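Local coordinates for dihydropteridine reductase (Caenorhabditis elegans, PDB 1OOE), which probably reduces quinonoid dihydrobiopterin to tetrahydrobiopterin with NADH or NADPH, as a homodimeric member of the short-chain dehydrogenase/reductase family, at residues Leu20-Phe23 against Lys24-Tyr28; Ala111-Leu114 against Ala115-His118; Gly135-Pro138 against Ser139-Gly142; Val150-Leu153 against Thr154-Leu157; Thr177-Pro181 against Met182-Trp186. All blocks are in the same frame, centred on the assembly; numbering follows the deposited sequence.

Interaction 1. Residues Leu20-Phe23 against Lys24-Tyr28; sequences LEFF and KKNGY
A Schellman motif closes helix 14-25, and the hydrogen bond that defines it runs from Y28 N back to F23 O, 3.0 Å long and fairly straight at 160°. Its inner partner joins G27 N to K24 O. G27 stands at the C-prime position with phi 81°; a side chain there would be jammed against the preceding carbonyl oxygen, so glycine suits the place. Just before the glycine, N26, the first residue to leave helical angles, sends its side chain back over the helix end: its ND2 donates to F22 O at 2.9 Å, with the acceptor close to the amide plane but the nitrogen lying above the carbonyl plane. The same nitrogen sits over the centre of one face of the F22 ring, 3.6 Å above its plane. F22 presents that face because its CG is anti to the backbone N (chi1 -170°), which turns the ring toward the helix end. All this happens inside a beta-alpha-beta unit, where helix 14-25 links strands 4-9 and 28-34 of the Rossmann-type fold. On the buried side F23 directs its edge at the face of Y28 in a T-shaped stack with centroids 5.2 Å apart, while V6 and V30 of the sheet also touch F23. In one of two K24 conformers, a water bridges E21 OE1 and K24 NZ, whose main partner is Q40 O.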
# COMPACT_ATOMS: atom_id res chain seq x y z
N LEU A 20 -12.65 -17.82 16.04
CA LEU A 20 -12.00 -18.44 17.19
C LEU A 20 -12.93 -19.44 17.88
O LEU A 20 -12.54 -20.57 18.16
CB LEU A 20 -11.56 -17.35 18.18
CG LEU A 20 -10.74 -17.76 19.40
CD1 LEU A 20 -9.95 -16.56 19.92
CD2 LEU A 20 -11.65 -18.32 20.48
N GLU A 21 -14.17 -19.02 18.14
CA GLU A 21 -15.13 -19.90 18.79
C GLU A 21 -15.43 -21.14 17.95
O GLU A 21 -15.53 -22.25 18.48
CB GLU A 21 -16.44 -19.15 19.05
CG GLU A 21 -16.37 -18.09 20.14
CD GLU A 21 -15.93 -18.65 21.48
OE1 GLU A 21 -16.20 -19.84 21.75
OE2 GLU A 21 -15.32 -17.89 22.27
N PHE A 22 -15.56 -20.95 16.64
CA PHE A 22 -15.87 -22.05 15.74
C PHE A 22 -14.77 -23.12 15.70
O PHE A 22 -15.06 -24.31 15.77
CB PHE A 22 -16.12 -21.53 14.33
CG PHE A 22 -16.67 -22.55 13.39
CD1 PHE A 22 -17.97 -23.02 13.54
CD2 PHE A 22 -15.90 -23.05 12.35
CE1 PHE A 22 -18.50 -23.98 12.68
CE2 PHE A 22 -16.42 -24.01 11.47
CZ PHE A 22 -17.71 -24.47 11.64
N PHE A 23 -13.51 -22.70 15.59
CA PHE A 23 -12.43 -23.68 15.55
C PHE A 23 -12.28 -24.39 16.89
O PHE A 23 -11.97 -25.58 16.94
CB PHE A 23 -11.10 -23.01 15.16
CG PHE A 23 -10.90 -22.91 13.67
CD1 PHE A 23 -11.64 -22.00 12.91
CD2 PHE A 23 -10.01 -23.75 13.02
CE1 PHE A 23 -11.50 -21.95 11.53
CE2 PHE A 23 -9.86 -23.71 11.63
CZ PHE A 23 -10.60 -22.80 10.88
N LYS A 24 -12.51 -23.65 17.97
CA LYS A 24 -12.43 -24.22 19.31
C LYS A 24 -13.48 -25.31 19.45
O LYS A 24 -13.21 -26.40 19.98
CB LYS A 24 -12.67 -23.12 20.35
CG LYS A 24 -12.45 -23.55 21.79
CD LYS A 24 -12.79 -22.41 22.75
CE LYS A 24 -12.55 -22.81 24.19
NZ LYS A 24 -12.93 -21.73 25.14
N LYS A 25 -14.69 -25.03 18.98
CA LYS A 25 -15.78 -26.00 19.05
C LYS A 25 -15.45 -27.24 18.24
O LYS A 25 -15.93 -28.34 18.53
CB LYS A 25 -17.08 -25.38 18.53
CG LYS A 25 -18.27 -26.35 18.52
CD LYS A 25 -19.51 -25.72 17.91
CE LYS A 25 -20.02 -24.56 18.75
NZ LYS A 25 -20.35 -24.98 20.14
N ASN A 26 -14.61 -27.07 17.22
CA ASN A 26 -14.22 -28.17 16.36
C ASN A 26 -12.90 -28.84 16.74
O ASN A 26 -12.23 -29.43 15.89
CB ASN A 26 -14.18 -27.70 14.91
CG ASN A 26 -15.57 -27.67 14.28
OD1 ASN A 26 -16.09 -28.69 13.85
ND2 ASN A 26 -16.18 -26.49 14.26
N GLY A 27 -12.53 -28.75 18.01
CA GLY A 27 -11.33 -29.40 18.51
C GLY A 27 -9.96 -28.77 18.32
O GLY A 27 -8.95 -29.43 18.60
N TYR A 28 -9.89 -27.53 17.86
CA TYR A 28 -8.59 -26.89 17.67
C TYR A 28 -8.15 -26.05 18.87
O TYR A 28 -8.98 -25.57 19.64
CB TYR A 28 -8.61 -25.97 16.44
CG TYR A 28 -8.60 -26.68 15.10
CD1 TYR A 28 -9.76 -27.26 14.59
CD2 TYR A 28 -7.43 -26.78 14.35
CE1 TYR A 28 -9.76 -27.91 13.36
CE2 TYR A 28 -7.41 -27.43 13.13
CZ TYR A 28 -8.58 -27.99 12.64
OH TYR A 28 -8.57 -28.64 11.42
O HOH W 1 -15.49 -20.73 24.26

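Interaction 2. Residues Ala111-Leu114 against Ala115-His118; sequences AAKL and ATTH
The two segments form the last turns of helix 93-118, where regular i to i+4 bonds persist almost to the end: A115 N to A111 O and T116 N to A112 O are both 3.0 Å long, and H118 N to L114 O is shorter, at 2.7 Å. Between them the bond from T117 N to K113 O is weak, and two hydroxyls take up the slack. T116 OG1 donates to K113 O at 2.8 Å and T117 OG1 donates to the same oxygen at 3.0 Å, reaching it from opposite faces of the carbonyl plane. T116 can do so because its hydroxyl lies between the backbone N and the carbonyl carbon (chi1 61°), while T117 holds OG1 beside its own N (chi1 -53°). With a valine in place of T116, which has no hydroxyl, K113 O would keep the T117 hydroxyl on one face only, and its carbonyl is likely to be less firmly fixed. In the Rossmann-type fold of the short-chain dehydrogenases this helix packs against the central sheet and borders the dimer interface. The alanines suit the tight places: A111 lies on V76 and C78 of strand 73-78, and A115 on L164. L114 meets T64 of helix 53-68, and its CD2 lies 4.1 Å from H118 CD2. The K113 chain bends at chi2, brings its CD to 4.1 Å from T116 OG1, and carries its amine to S90 O of the second subunit, whose A88 packs on T116.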
# COMPACT_ATOMS: atom_id res chain seq x y z
N ALA A 111 1.20 -11.06 10.14
CA ALA A 111 0.56 -12.36 10.02
C ALA A 111 1.36 -13.20 9.03
O ALA A 111 1.59 -14.40 9.24
CB ALA A 111 -0.89 -12.21 9.55
N ALA A 112 1.80 -12.57 7.94
CA ALA A 112 2.58 -13.28 6.92
C ALA A 112 3.91 -13.75 7.52
O ALA A 112 4.33 -14.88 7.29
CB ALA A 112 2.84 -12.36 5.72
N LYS A 113 4.57 -12.87 8.28
CA LYS A 113 5.84 -13.22 8.91
C LYS A 113 5.64 -14.43 9.83
O LYS A 113 6.49 -15.33 9.88
CB LYS A 113 6.38 -12.03 9.73
CG LYS A 113 7.77 -12.27 10.33
CD LYS A 113 8.82 -12.47 9.24
CE LYS A 113 10.18 -12.80 9.84
NZ LYS A 113 11.24 -12.84 8.80
N LEU A 114 4.54 -14.44 10.57
CA LEU A 114 4.24 -15.55 11.47
C LEU A 114 4.09 -16.85 10.67
O LEU A 114 4.57 -17.90 11.10
CB LEU A 114 2.96 -15.28 12.26
CG LEU A 114 3.08 -14.24 13.38
CD1 LEU A 114 1.69 -13.83 13.87
CD2 LEU A 114 3.90 -14.82 14.51
N ALA A 115 3.45 -16.76 9.51
CA ALA A 115 3.23 -17.93 8.67
C ALA A 115 4.53 -18.53 8.13
O ALA A 115 4.70 -19.75 8.12
CB ALA A 115 2.31 -17.57 7.51
N THR A 116 5.44 -17.68 7.68
CA THR A 116 6.70 -18.17 7.14
C THR A 116 7.49 -18.88 8.24
O THR A 116 8.31 -19.76 7.96
CB THR A 116 7.56 -17.03 6.56
OG1 THR A 116 7.86 -16.08 7.59
CG2 THR A 116 6.81 -16.33 5.43
N THR A 117 7.20 -18.51 9.48
CA THR A 117 7.89 -19.08 10.63
C THR A 117 7.20 -20.30 11.25
O THR A 117 7.85 -21.31 11.54
CB THR A 117 8.02 -18.04 11.78
OG1 THR A 117 8.63 -16.83 11.29
CG2 THR A 117 8.86 -18.61 12.91
N HIS A 118 5.89 -20.21 11.42
CA HIS A 118 5.13 -21.25 12.09
C HIS A 118 4.12 -22.10 11.33
O HIS A 118 3.62 -23.08 11.87
CB HIS A 118 4.43 -20.62 13.29
CG HIS A 118 5.35 -19.88 14.21
ND1 HIS A 118 6.26 -20.52 15.02
CD2 HIS A 118 5.51 -18.55 14.43
CE1 HIS A 118 6.95 -19.62 15.70
NE2 HIS A 118 6.51 -18.42 15.36

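Interaction 3. Residues Gly135-Pro138 against Ser139-Gly142; sequences GPTP and SMIG
T137 O accepts from M140 N at 3.0 Å, a fairly straight bond (156°) whose donor stands well above the carbonyl plane. It closes a type I beta turn from T137 to M140. P138 suits the second position of that turn, since its ring restricts phi to a value close to the -55° found here and the place calls for no N-H donor. The hydroxyl of T137 lies between its backbone N and carbonyl carbon (chi1 61°), which brings OG1 to 3.3 Å from M140 O. On the same side chain, CB touches M140 CG at 3.9 Å, and CG2 lies 4.1 Å from M140 CE, the end of a chain bent at chi3 that also rests on W83 and A132. The turn leads straight into helix 141-158, with M140 at the N-cap position, and so ends the loop that follows strand 123-128 in this Rossmann-type fold. I141, in the first turn of the helix, sets CG1 3.5 Å from P138 O, a buried oxygen for which the model offers no hydrogen-bonding partner. The loop also lies against the other half of the dimer: H152 of the second subunit donates from NE2 to G135 O, and T137 N bonds to S156 OG of the second subunit. I141 packs there on L153 of that subunit.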
# COMPACT_ATOMS: atom_id res chain seq x y z
N GLY A 135 -11.11 -1.01 -7.28
CA GLY A 135 -11.31 0.12 -8.16
C GLY A 135 -10.97 1.41 -7.44
O GLY A 135 -10.56 1.38 -6.28
N PRO A 136 -11.12 2.57 -8.10
CA PRO A 136 -10.80 3.85 -7.45
C PRO A 136 -11.66 4.09 -6.21
O PRO A 136 -12.83 3.70 -6.18
CB PRO A 136 -11.08 4.88 -8.55
CG PRO A 136 -10.86 4.12 -9.83
CD PRO A 136 -11.50 2.78 -9.51
N THR A 137 -11.09 4.73 -5.19
CA THR A 137 -11.84 5.04 -3.97
C THR A 137 -11.58 6.49 -3.54
O THR A 137 -11.05 6.74 -2.46
CB THR A 137 -11.44 4.11 -2.79
OG1 THR A 137 -10.05 4.27 -2.49
CG2 THR A 137 -11.73 2.66 -3.14
N PRO A 138 -11.96 7.46 -4.38
CA PRO A 138 -11.76 8.88 -4.09
C PRO A 138 -12.32 9.40 -2.76
O PRO A 138 -11.81 10.39 -2.22
CB PRO A 138 -12.39 9.58 -5.30
CG PRO A 138 -13.47 8.62 -5.71
CD PRO A 138 -12.77 7.28 -5.60
N SER A 139 -13.36 8.76 -2.23
CA SER A 139 -13.95 9.21 -0.97
C SER A 139 -13.29 8.61 0.27
O SER A 139 -13.58 9.03 1.39
CB SER A 139 -15.45 8.89 -0.94
OG SER A 139 -15.68 7.51 -0.74
N MET A 140 -12.40 7.64 0.07
CA MET A 140 -11.70 6.98 1.17
C MET A 140 -10.36 6.50 0.63
O MET A 140 -10.06 5.30 0.62
CB MET A 140 -12.52 5.81 1.71
CG MET A 140 -13.08 4.88 0.64
SD MET A 140 -14.19 3.65 1.36
CE MET A 140 -13.88 2.24 0.33
N ILE A 141 -9.55 7.46 0.19
CA ILE A 141 -8.25 7.19 -0.40
C ILE A 141 -7.27 6.39 0.45
O ILE A 141 -6.62 5.47 -0.06
CB ILE A 141 -7.60 8.53 -0.85
CG1 ILE A 141 -8.50 9.17 -1.92
CG2 ILE A 141 -6.20 8.29 -1.41
CD1 ILE A 141 -7.99 10.49 -2.48
N GLY A 142 -7.16 6.71 1.74
CA GLY A 142 -6.24 5.98 2.61
C GLY A 142 -6.62 4.52 2.74
O GLY A 142 -5.77 3.62 2.65

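Interaction 4. Residues Val150-Leu153 against Thr154-Leu157; sequences VHHL and TSSL
Residues V150-L157 are two continuous turns of helix 141-158, held by i to i+4 bonds such as S156 N to H152 O at 3.0 Å and L157 N to L153 O at 2.9 Å. The helix flanks the central sheet of the Rossmann-type fold and lines the dimer interface, so its faces differ in chemistry. H152, S155 and S156 form the polar part of that interface; L153 also packs on I141 of the second subunit, and L157 on its A88. S155 turns its hydroxyl between the backbone N and the carbonyl carbon (chi1 73°), from where OG donates to H152 O at 2.7 Å, in the carbonyl plane and on a lone pair; that oxygen thus serves two donors. The same OG lies over the centre of one face of the imidazole, 4.0 Å above its plane. In the plane at the ring's edge, a water 2.7 Å from H152 ND1 also bonds to S156 OG, tying the two side chains together. H152 NE2 reaches G135 O of the second subunit, while S156 OG accepts from T137 N of that subunit. An alanine in place of H152 would probably leave G135 O across the interface without this donor and deprive the water of one of its anchors. Inward, T154 touches L127 of strand 123-128, and its OG1 bonds to T172 OG1, with V150 O lying 3.0 Å from the hydroxyl. L157 rests inward on L125, and its CD1 meets L153 CD1 at 3.7 Å.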
# COMPACT_ATOMS: atom_id res chain seq x y z
N VAL A 150 -2.39 -4.66 0.63
CA VAL A 150 -2.66 -6.02 1.11
C VAL A 150 -2.94 -6.94 -0.08
O VAL A 150 -2.51 -8.09 -0.09
CB VAL A 150 -3.86 -6.05 2.10
CG1 VAL A 150 -4.22 -7.50 2.46
CG2 VAL A 150 -3.51 -5.29 3.37
N HIS A 151 -3.66 -6.43 -1.08
CA HIS A 151 -3.94 -7.24 -2.26
C HIS A 151 -2.62 -7.58 -2.98
O HIS A 151 -2.44 -8.70 -3.45
CB HIS A 151 -4.88 -6.50 -3.22
CG HIS A 151 -6.27 -6.34 -2.71
ND1 HIS A 151 -7.29 -5.79 -3.47
CD2 HIS A 151 -6.83 -6.65 -1.51
CE1 HIS A 151 -8.40 -5.77 -2.76
NE2 HIS A 151 -8.15 -6.29 -1.57
N HIS A 152 -1.70 -6.62 -3.05
CA HIS A 152 -0.43 -6.89 -3.72
C HIS A 152 0.40 -7.88 -2.91
O HIS A 152 1.03 -8.78 -3.48
CB HIS A 152 0.37 -5.61 -3.95
CG HIS A 152 1.56 -5.81 -4.83
ND1 HIS A 152 2.79 -6.20 -4.34
CD2 HIS A 152 1.67 -5.82 -6.18
CE1 HIS A 152 3.61 -6.44 -5.35
NE2 HIS A 152 2.95 -6.22 -6.48
N LEU A 153 0.38 -7.72 -1.59
CA LEU A 153 1.11 -8.61 -0.69
C LEU A 153 0.65 -10.03 -0.94
O LEU A 153 1.45 -10.97 -0.96
CB LEU A 153 0.82 -8.22 0.77
CG LEU A 153 1.24 -9.20 1.87
CD1 LEU A 153 2.74 -9.42 1.84
CD2 LEU A 153 0.81 -8.66 3.21
N THR A 154 -0.65 -10.19 -1.13
CA THR A 154 -1.23 -11.50 -1.41
C THR A 154 -0.60 -12.13 -2.65
O THR A 154 -0.24 -13.31 -2.64
CB THR A 154 -2.75 -11.37 -1.59
OG1 THR A 154 -3.33 -10.91 -0.37
CG2 THR A 154 -3.37 -12.72 -1.96
N SER A 155 -0.46 -11.34 -3.71
CA SER A 155 0.12 -11.87 -4.94
C SER A 155 1.59 -12.25 -4.77
O SER A 155 2.04 -13.25 -5.32
CB SER A 155 -0.04 -10.89 -6.11
OG SER A 155 0.82 -9.77 -6.01
N SER A 156 2.33 -11.45 -4.01
CA SER A 156 3.75 -11.75 -3.78
C SER A 156 3.94 -13.01 -2.94
O SER A 156 4.83 -13.81 -3.22
CB SER A 156 4.44 -10.57 -3.09
OG SER A 156 4.50 -9.44 -3.96
N LEU A 157 3.10 -13.19 -1.93
CA LEU A 157 3.20 -14.37 -1.06
C LEU A 157 2.86 -15.68 -1.78
O LEU A 157 3.44 -16.73 -1.49
CB LEU A 157 2.28 -14.21 0.15
CG LEU A 157 2.63 -13.08 1.12
CD1 LEU A 157 1.52 -12.92 2.14
CD2 LEU A 157 3.96 -13.36 1.82
O HOH W 2 4.11 -7.37 -2.24

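Interaction 5. Residues Thr177-Pro181 against Met182-Trp186; sequences TLDTP and MNRKW
With CG anti to its backbone N (chi1 -177°), D179 swings its carboxylate toward the R184 side chain, which is extended from CG to NE and returns to meet it. The result is a side-on, two-pronged salt bridge: R184 NE donates to the syn lone pair of D179 OD1 at 2.8 Å, and NH2 to D179 OD2 at 2.7 Å, also on the syn side. Carboxylate and guanidinium planes are only 9° apart, so the pair lies almost flat. Arginine suits this place because NE and NH2 can each face one oxygen. Between these partners helix 181-186 begins, following the loop after strand 169-175 in the Rossmann-type fold, and T180 is its N-cap: OG1 accepts from N183 N at 3.2 Å. P181 fits the first helical position, where no backbone N-H is required for an i to i+4 bond. N183, in turn, sends ND2 back along the loop to L178 O at 2.9 Å, and a water that accepts from L178 N lies at a longer, weakly bonded 3.4 Å from N183 ND2. W195 packs beside both D179 and N183, while H192 touches R184.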
# COMPACT_ATOMS: atom_id res chain seq x y z
N THR A 177 -20.82 -7.38 2.48
CA THR A 177 -21.56 -7.05 3.69
C THR A 177 -21.60 -8.23 4.67
O THR A 177 -22.07 -9.31 4.32
CB THR A 177 -23.02 -6.66 3.38
OG1 THR A 177 -23.04 -5.48 2.57
CG2 THR A 177 -23.78 -6.40 4.67
N LEU A 178 -21.11 -8.01 5.89
CA LEU A 178 -21.13 -9.05 6.91
C LEU A 178 -22.22 -8.72 7.92
O LEU A 178 -22.49 -7.55 8.17
CB LEU A 178 -19.79 -9.12 7.64
CG LEU A 178 -18.55 -9.61 6.88
CD1 LEU A 178 -17.35 -9.53 7.81
CD2 LEU A 178 -18.77 -11.04 6.41
N ASP A 179 -22.83 -9.75 8.49
CA ASP A 179 -23.87 -9.54 9.49
C ASP A 179 -23.16 -9.36 10.83
O ASP A 179 -22.63 -10.32 11.39
CB ASP A 179 -24.80 -10.76 9.55
CG ASP A 179 -25.94 -10.57 10.53
OD1 ASP A 179 -26.04 -9.49 11.14
OD2 ASP A 179 -26.75 -11.51 10.69
N THR A 180 -23.13 -8.13 11.32
CA THR A 180 -22.48 -7.83 12.59
C THR A 180 -23.40 -7.00 13.47
O THR A 180 -24.36 -6.41 12.99
CB THR A 180 -21.20 -6.99 12.38
OG1 THR A 180 -21.55 -5.71 11.85
CG2 THR A 180 -20.26 -7.69 11.40
N PRO A 181 -23.13 -6.96 14.78
CA PRO A 181 -23.96 -6.19 15.70
C PRO A 181 -24.02 -4.71 15.30
O PRO A 181 -25.07 -4.08 15.40
CB PRO A 181 -23.27 -6.40 17.05
CG PRO A 181 -22.73 -7.79 16.92
CD PRO A 181 -22.14 -7.77 15.53
N MET A 182 -22.89 -4.17 14.85
CA MET A 182 -22.84 -2.77 14.44
C MET A 182 -23.66 -2.48 13.19
O MET A 182 -24.30 -1.43 13.10
CB MET A 182 -21.39 -2.33 14.21
CG MET A 182 -20.63 -2.01 15.49
SD MET A 182 -21.37 -0.65 16.42
CE MET A 182 -22.29 -1.55 17.68
N ASN A 183 -23.65 -3.39 12.22
CA ASN A 183 -24.43 -3.16 11.01
C ASN A 183 -25.92 -3.23 11.30
O ASN A 183 -26.72 -2.52 10.68
CB ASN A 183 -24.05 -4.16 9.92
CG ASN A 183 -22.79 -3.77 9.19
OD1 ASN A 183 -22.53 -2.58 8.98
ND2 ASN A 183 -21.99 -4.75 8.78
N ARG A 184 -26.30 -4.07 12.25
CA ARG A 184 -27.71 -4.19 12.59
C ARG A 184 -28.20 -2.93 13.32
O ARG A 184 -29.38 -2.59 13.25
CB ARG A 184 -27.96 -5.42 13.47
CG ARG A 184 -27.71 -6.72 12.74
CD ARG A 184 -28.42 -7.88 13.39
NE ARG A 184 -28.40 -9.05 12.52
CZ ARG A 184 -29.32 -10.01 12.54
NH1 ARG A 184 -30.35 -9.95 13.38
NH2 ARG A 184 -29.23 -11.03 11.70
N LYS A 185 -27.28 -2.25 14.00
CA LYS A 185 -27.62 -1.05 14.75
C LYS A 185 -27.75 0.19 13.87
O LYS A 185 -28.70 0.96 14.00
CB LYS A 185 -26.56 -0.79 15.83
CG LYS A 185 -26.80 0.48 16.65
CD LYS A 185 -25.69 0.68 17.68
CE LYS A 185 -25.91 1.95 18.50
NZ LYS A 185 -27.16 1.89 19.31
N TRP A 186 -26.80 0.37 12.95
CA TRP A 186 -26.81 1.55 12.10
C TRP A 186 -27.60 1.46 10.80
O TRP A 186 -27.88 2.48 10.17
CB TRP A 186 -25.36 1.98 11.84
CG TRP A 186 -24.68 2.35 13.12
CD1 TRP A 186 -23.75 1.60 13.80
CD2 TRP A 186 -24.92 3.51 13.92
NE1 TRP A 186 -23.41 2.23 14.98
CE2 TRP A 186 -24.12 3.40 15.08
CE3 TRP A 186 -25.75 4.63 13.78
CZ2 TRP A 186 -24.11 4.37 16.09
CZ3 TRP A 186 -25.75 5.60 14.79
CH2 TRP A 186 -24.93 5.46 15.92
O HOH W 3 -19.63 -5.45 6.40

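How the interactions relate
Interactions 2 and 4 are the buried pair: they sit on neighbouring helices and touch where A112 CB meets L157 CD1 at 3.9 Å. There hydroxyls bond to backbone carbonyls of their own helix, and small and apolar side chains pack on the sheet, on neighbouring helices and, for L153 and L157, on the second subunit. Interactions 3 and 4 share helix 141-158, one at its start and the other further along, and the loop of interaction 3 docks on the interaction 4 helix of the partner subunit. Interaction 1, partly buried, closes a helix with glycine, amide and aromatic rings, whereas interaction 5, at the surface, opens one with a threonine cap and a salt bridge. The centres of interactions 1 and 3 lie about 36 Å apart.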